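Local coordinates for oxygen-independent coproporphyrinogen III oxidase (Escherichia coli, PDB 1OLT), which catalyses the anaerobic, S-adenosylmethionine-dependent oxidative decarboxylation of two propionate groups of coproporphyrinogen III, giving protoporphyrinogen IX in heme biosynthesis, at residues 4-13 and 267-278. Sequence-based numbering, arbitrary orientation.
Sequences QQIDWDLALI and LDILQETIAFLT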
loop_
_atom_site.group_PDB
_atom_site.type_symbol
_atom_site.label_atom_id
_atom_site.label_comp_id
_atom_site.label_asym_id
_atom_site.label_seq_id
_atom_site.Cartn_x
_atom_site.Cartn_y
_atom_site.Cartn_z
ATOM N N GLN A 4 22.126 4.231 10.644
ATOM C CA GLN A 4 20.929 4.695 9.907
ATOM C C GLN A 4 20.866 6.227 9.914
ATOM O O GLN A 4 21.670 6.881 10.585
ATOM C CB GLN A 4 19.613 4.094 10.494
ATOM C CG GLN A 4 19.748 3.031 11.616
ATOM C CD GLN A 4 19.196 3.488 12.986
ATOM O OE1 GLN A 4 18.754 4.609 13.141
ATOM N NE2 GLN A 4 19.234 2.610 13.957
ATOM N N GLN A 5 19.914 6.788 9.164
ATOM C CA GLN A 5 19.723 8.232 9.107
ATOM C C GLN A 5 18.666 8.709 10.099
ATOM O O GLN A 5 18.761 9.855 10.566
ATOM C CB GLN A 5 19.436 8.723 7.665
ATOM C CG GLN A 5 20.508 9.702 7.081
ATOM C CD GLN A 5 21.953 9.139 7.068
ATOM O OE1 GLN A 5 22.654 9.190 8.086
ATOM N NE2 GLN A 5 22.396 8.628 5.912
ATOM N N ILE A 6 17.687 7.858 10.454
ATOM C CA ILE A 6 16.846 8.176 11.615
ATOM C C ILE A 6 17.698 8.234 12.900
ATOM O O ILE A 6 18.675 7.517 13.051
ATOM C CB ILE A 6 15.570 7.231 11.817
ATOM C CG1 ILE A 6 15.933 5.923 12.507
ATOM C CG2 ILE A 6 14.862 6.960 10.487
ATOM C CD1 ILE A 6 15.772 5.907 13.988
ATOM N N ASP A 7 17.349 9.156 13.788
ATOM C CA ASP A 7 17.959 9.209 15.108
ATOM C C ASP A 7 16.826 9.011 16.090
ATOM O O ASP A 7 15.939 9.858 16.219
ATOM C CB ASP A 7 18.678 10.534 15.361
ATOM C CG ASP A 7 18.860 10.830 16.853
ATOM O OD1 ASP A 7 19.295 9.914 17.597
ATOM O OD2 ASP A 7 18.581 11.939 17.359
ATOM N N TRP A 8 16.876 7.885 16.774
ATOM C CA TRP A 8 15.830 7.480 17.715
ATOM C C TRP A 8 15.829 8.335 18.975
ATOM O O TRP A 8 16.869 8.510 19.587
ATOM C CB TRP A 8 16.045 6.025 18.101
ATOM C CG TRP A 8 15.002 5.464 18.980
ATOM C CD1 TRP A 8 14.984 5.467 20.355
ATOM C CD2 TRP A 8 13.822 4.765 18.572
ATOM N NE1 TRP A 8 13.853 4.835 20.814
ATOM C CE2 TRP A 8 13.129 4.384 19.744
ATOM C CE3 TRP A 8 13.277 4.410 17.330
ATOM C CZ2 TRP A 8 11.937 3.688 19.703
ATOM C CZ3 TRP A 8 12.087 3.710 17.302
ATOM C CH2 TRP A 8 11.429 3.369 18.464
ATOM N N ASP A 9 14.658 8.836 19.356
ATOM C CA ASP A 9 14.481 9.671 20.561
ATOM C C ASP A 9 13.248 9.220 21.361
ATOM O O ASP A 9 12.153 9.696 21.097
ATOM C CB ASP A 9 14.319 11.135 20.142
ATOM C CG ASP A 9 14.441 12.124 21.325
ATOM O OD1 ASP A 9 13.491 12.258 22.139
ATOM O OD2 ASP A 9 15.453 12.836 21.487
ATOM N N LEU A 10 13.436 8.305 22.322
ATOM C CA LEU A 10 12.325 7.754 23.137
ATOM C C LEU A 10 11.323 8.803 23.632
ATOM O O LEU A 10 10.095 8.577 23.575
ATOM C CB LEU A 10 12.854 7.021 24.369
ATOM C CG LEU A 10 13.415 5.603 24.196
ATOM C CD1 LEU A 10 14.344 5.232 25.371
ATOM C CD2 LEU A 10 12.283 4.520 24.013
ATOM N N ALA A 11 11.848 9.937 24.121
ATOM C CA ALA A 11 11.018 10.980 24.727
ATOM C C ALA A 11 10.126 11.664 23.702
ATOM O O ALA A 11 8.929 11.846 23.946
ATOM C CB ALA A 11 11.877 12.006 25.462
ATOM N N LEU A 12 10.684 12.027 22.546
ATOM C CA LEU A 12 9.869 12.643 21.495
ATOM C C LEU A 12 8.801 11.658 21.024
ATOM O O LEU A 12 7.672 12.061 20.747
ATOM C CB LEU A 12 10.717 13.132 20.309
ATOM C CG LEU A 12 11.625 14.342 20.602
ATOM C CD1 LEU A 12 12.737 14.491 19.552
ATOM C CD2 LEU A 12 10.821 15.624 20.702
ATOM N N ILE A 13 9.172 10.371 20.959
ATOM C CA ILE A 13 8.274 9.287 20.542
ATOM C C ILE A 13 7.266 8.937 21.661
ATOM O O ILE A 13 6.115 8.562 21.367
ATOM C CB ILE A 13 9.104 8.011 20.138
ATOM C CG1 ILE A 13 10.071 8.308 18.978
ATOM C CG2 ILE A 13 8.165 6.826 19.796
ATOM C CD1 ILE A 13 11.282 7.384 18.931
ATOM N N LEU A 267 8.142 -0.665 21.034
ATOM C CA LEU A 267 9.128 0.355 20.748
ATOM C C LEU A 267 10.510 -0.250 20.630
ATOM O O LEU A 267 11.266 0.173 19.770
ATOM C CB LEU A 267 9.208 1.455 21.828
ATOM C CG LEU A 267 7.981 2.369 21.928
ATOM C CD1 LEU A 267 8.122 3.373 22.993
ATOM C CD2 LEU A 267 7.707 3.043 20.600
ATOM N N ASP A 268 10.829 -1.203 21.488
ATOM C CA ASP A 268 12.137 -1.854 21.432
ATOM C C ASP A 268 12.216 -2.724 20.134
ATOM O O ASP A 268 13.234 -2.727 19.483
ATOM C CB ASP A 268 12.417 -2.708 22.640
ATOM C CG ASP A 268 12.686 -1.875 23.889
ATOM O OD1 ASP A 268 12.903 -0.605 23.828
ATOM O OD2 ASP A 268 12.717 -2.443 24.979
ATOM N N ILE A 269 11.123 -3.381 19.753
ATOM C CA ILE A 269 11.062 -4.127 18.479
ATOM C C ILE A 269 11.333 -3.212 17.336
ATOM O O ILE A 269 12.152 -3.526 16.467
ATOM C CB ILE A 269 9.816 -4.850 18.309
ATOM C CG1 ILE A 269 9.751 -5.977 19.304
ATOM C CG2 ILE A 269 9.714 -5.428 16.808
ATOM C CD1 ILE A 269 8.335 -6.605 19.418
ATOM N N LEU A 270 10.723 -2.042 17.336
ATOM C CA LEU A 270 10.851 -1.158 16.206
ATOM C C LEU A 270 12.257 -0.568 16.136
ATOM O O LEU A 270 12.843 -0.541 15.064
ATOM C CB LEU A 270 9.827 -0.057 16.258
ATOM C CG LEU A 270 9.950 0.949 15.121
ATOM C CD1 LEU A 270 9.862 0.267 13.791
ATOM C CD2 LEU A 270 8.916 2.027 15.242
ATOM N N GLN A 271 12.793 -0.112 17.276
ATOM C CA GLN A 271 14.078 0.497 17.302
ATOM C C GLN A 271 15.166 -0.491 16.837
ATOM O O GLN A 271 16.016 -0.134 16.028
ATOM C CB GLN A 271 14.424 1.015 18.702
ATOM C CG GLN A 271 15.899 1.458 18.824
ATOM C CD GLN A 271 16.194 2.180 20.121
ATOM O OE1 GLN A 271 15.459 2.008 21.100
ATOM N NE2 GLN A 271 17.285 2.963 20.141
ATOM N N GLU A 272 15.098 -1.717 17.336
ATOM C CA GLU A 272 16.087 -2.737 17.022
ATOM C C GLU A 272 15.947 -3.184 15.533
ATOM O O GLU A 272 16.937 -3.415 14.856
ATOM C CB GLU A 272 15.945 -3.931 17.994
ATOM C CG GLU A 272 16.254 -3.580 19.429
ATOM C CD GLU A 272 15.936 -4.681 20.438
ATOM O OE1 GLU A 272 15.571 -5.835 20.048
ATOM O OE2 GLU A 272 16.065 -4.366 21.644
ATOM N N THR A 273 14.720 -3.224 15.037
ATOM C CA THR A 273 14.432 -3.559 13.649
ATOM C C THR A 273 15.111 -2.567 12.704
ATOM O O THR A 273 15.780 -2.966 11.749
ATOM C CB THR A 273 12.904 -3.606 13.432
ATOM O OG1 THR A 273 12.401 -4.776 14.117
ATOM C CG2 THR A 273 12.584 -3.842 12.012
ATOM N N ILE A 274 14.936 -1.277 12.972
ATOM C CA ILE A 274 15.490 -0.245 12.130
ATOM C C ILE A 274 17.012 -0.390 12.180
ATOM O O ILE A 274 17.618 -0.384 11.119
ATOM C CB ILE A 274 15.015 1.157 12.542
ATOM C CG1 ILE A 274 13.529 1.387 12.238
ATOM C CG2 ILE A 274 15.885 2.267 11.908
ATOM C CD1 ILE A 274 13.004 2.652 12.931
ATOM N N ALA A 275 17.634 -0.509 13.360
ATOM C CA ALA A 275 19.066 -0.708 13.423
ATOM C C ALA A 275 19.588 -1.958 12.686
ATOM O O ALA A 275 20.641 -1.914 12.028
ATOM C CB ALA A 275 19.596 -0.697 14.898
ATOM N N PHE A 276 18.900 -3.065 12.830
ATOM C CA PHE A 276 19.351 -4.283 12.262
ATOM C C PHE A 276 19.188 -4.297 10.717
ATOM O O PHE A 276 20.075 -4.793 9.987
ATOM C CB PHE A 276 18.618 -5.457 12.847
ATOM C CG PHE A 276 19.032 -6.772 12.248
ATOM C CD1 PHE A 276 20.207 -7.394 12.688
ATOM C CD2 PHE A 276 18.295 -7.357 11.244
ATOM C CE1 PHE A 276 20.610 -8.613 12.114
ATOM C CE2 PHE A 276 18.687 -8.600 10.679
ATOM C CZ PHE A 276 19.845 -9.212 11.126
ATOM N N LEU A 277 18.078 -3.760 10.222
ATOM C CA LEU A 277 17.891 -3.632 8.809
ATOM C C LEU A 277 18.967 -2.670 8.175
ATOM O O LEU A 277 19.478 -2.947 7.107
ATOM C CB LEU A 277 16.434 -3.284 8.484
ATOM C CG LEU A 277 15.500 -4.429 8.816
ATOM C CD1 LEU A 277 14.023 -4.043 8.495
ATOM C CD2 LEU A 277 15.888 -5.713 8.020
ATOM N N THR A 278 19.318 -1.597 8.870
ATOM C CA THR A 278 20.349 -0.694 8.419
ATOM C C THR A 278 21.750 -1.403 8.300
ATOM O O THR A 278 22.433 -1.388 7.232
ATOM C CB THR A 278 20.490 0.454 9.409
ATOM O OG1 THR A 278 19.327 1.252 9.345
ATOM C CG2 THR A 278 21.698 1.432 9.045
#
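The indole of Trp8 lies flat against Gln271 of helix 263-279. Gln271 CB stands over the six-membered ring, 3.5 Å from its centroid and only 2° off the normal, a CH-pi contact. Because Gln271 is extended beyond CG, its carboxamide carries on across the five-membered ring, stacked with the two planes 17° apart; Gln271 CD comes within 3.5 Å of Trp8 CD1. Trp8 NE1 and Gln271 OE1 are 3.3 Å apart, but the angle is too poor for a hydrogen bond, as expected of an amide lying over the ring face. Ile13 CD1 covers the opposite face, so the indole is sandwiched between its own segment and the helix. With Trp8 CG turned away from the backbone N (chi1 -176°), the six-membered ring reaches in toward the helix, where Leu270 CG meets Trp8 CZ3 at the ring edge, 4.1 Å away.

Aliphatic contacts extend the patch. Leu267 CD2 lies beside Ile13 CG2 at 3.9 Å, the two side chains passing head to tail, while Ile6 CG1 and Ile274 CG2 meet tip to tip at 3.7 Å. Leu431 touches both Trp8 and Ile274, bringing the C-terminal part of the chain into the same cluster. Were Trp8 replaced by an alanine, Gln271 CB and Ile13 CD1 would probably face a gap and the Gln271 amide would probably be freer to turn.

The clear polar bonds of 4-13 do not go to the helix: Asp9 OD1 accepts from Leu12 N at 2.8 Å in an Asx motif, and Asp7 and Asp9 form salt bridges with Lys428. The N-terminal segment thus lies over a helix of the radical SAM core, and the contact probably rests on apolar packing, CH-pi and amide-ring stacking, centred on one indole.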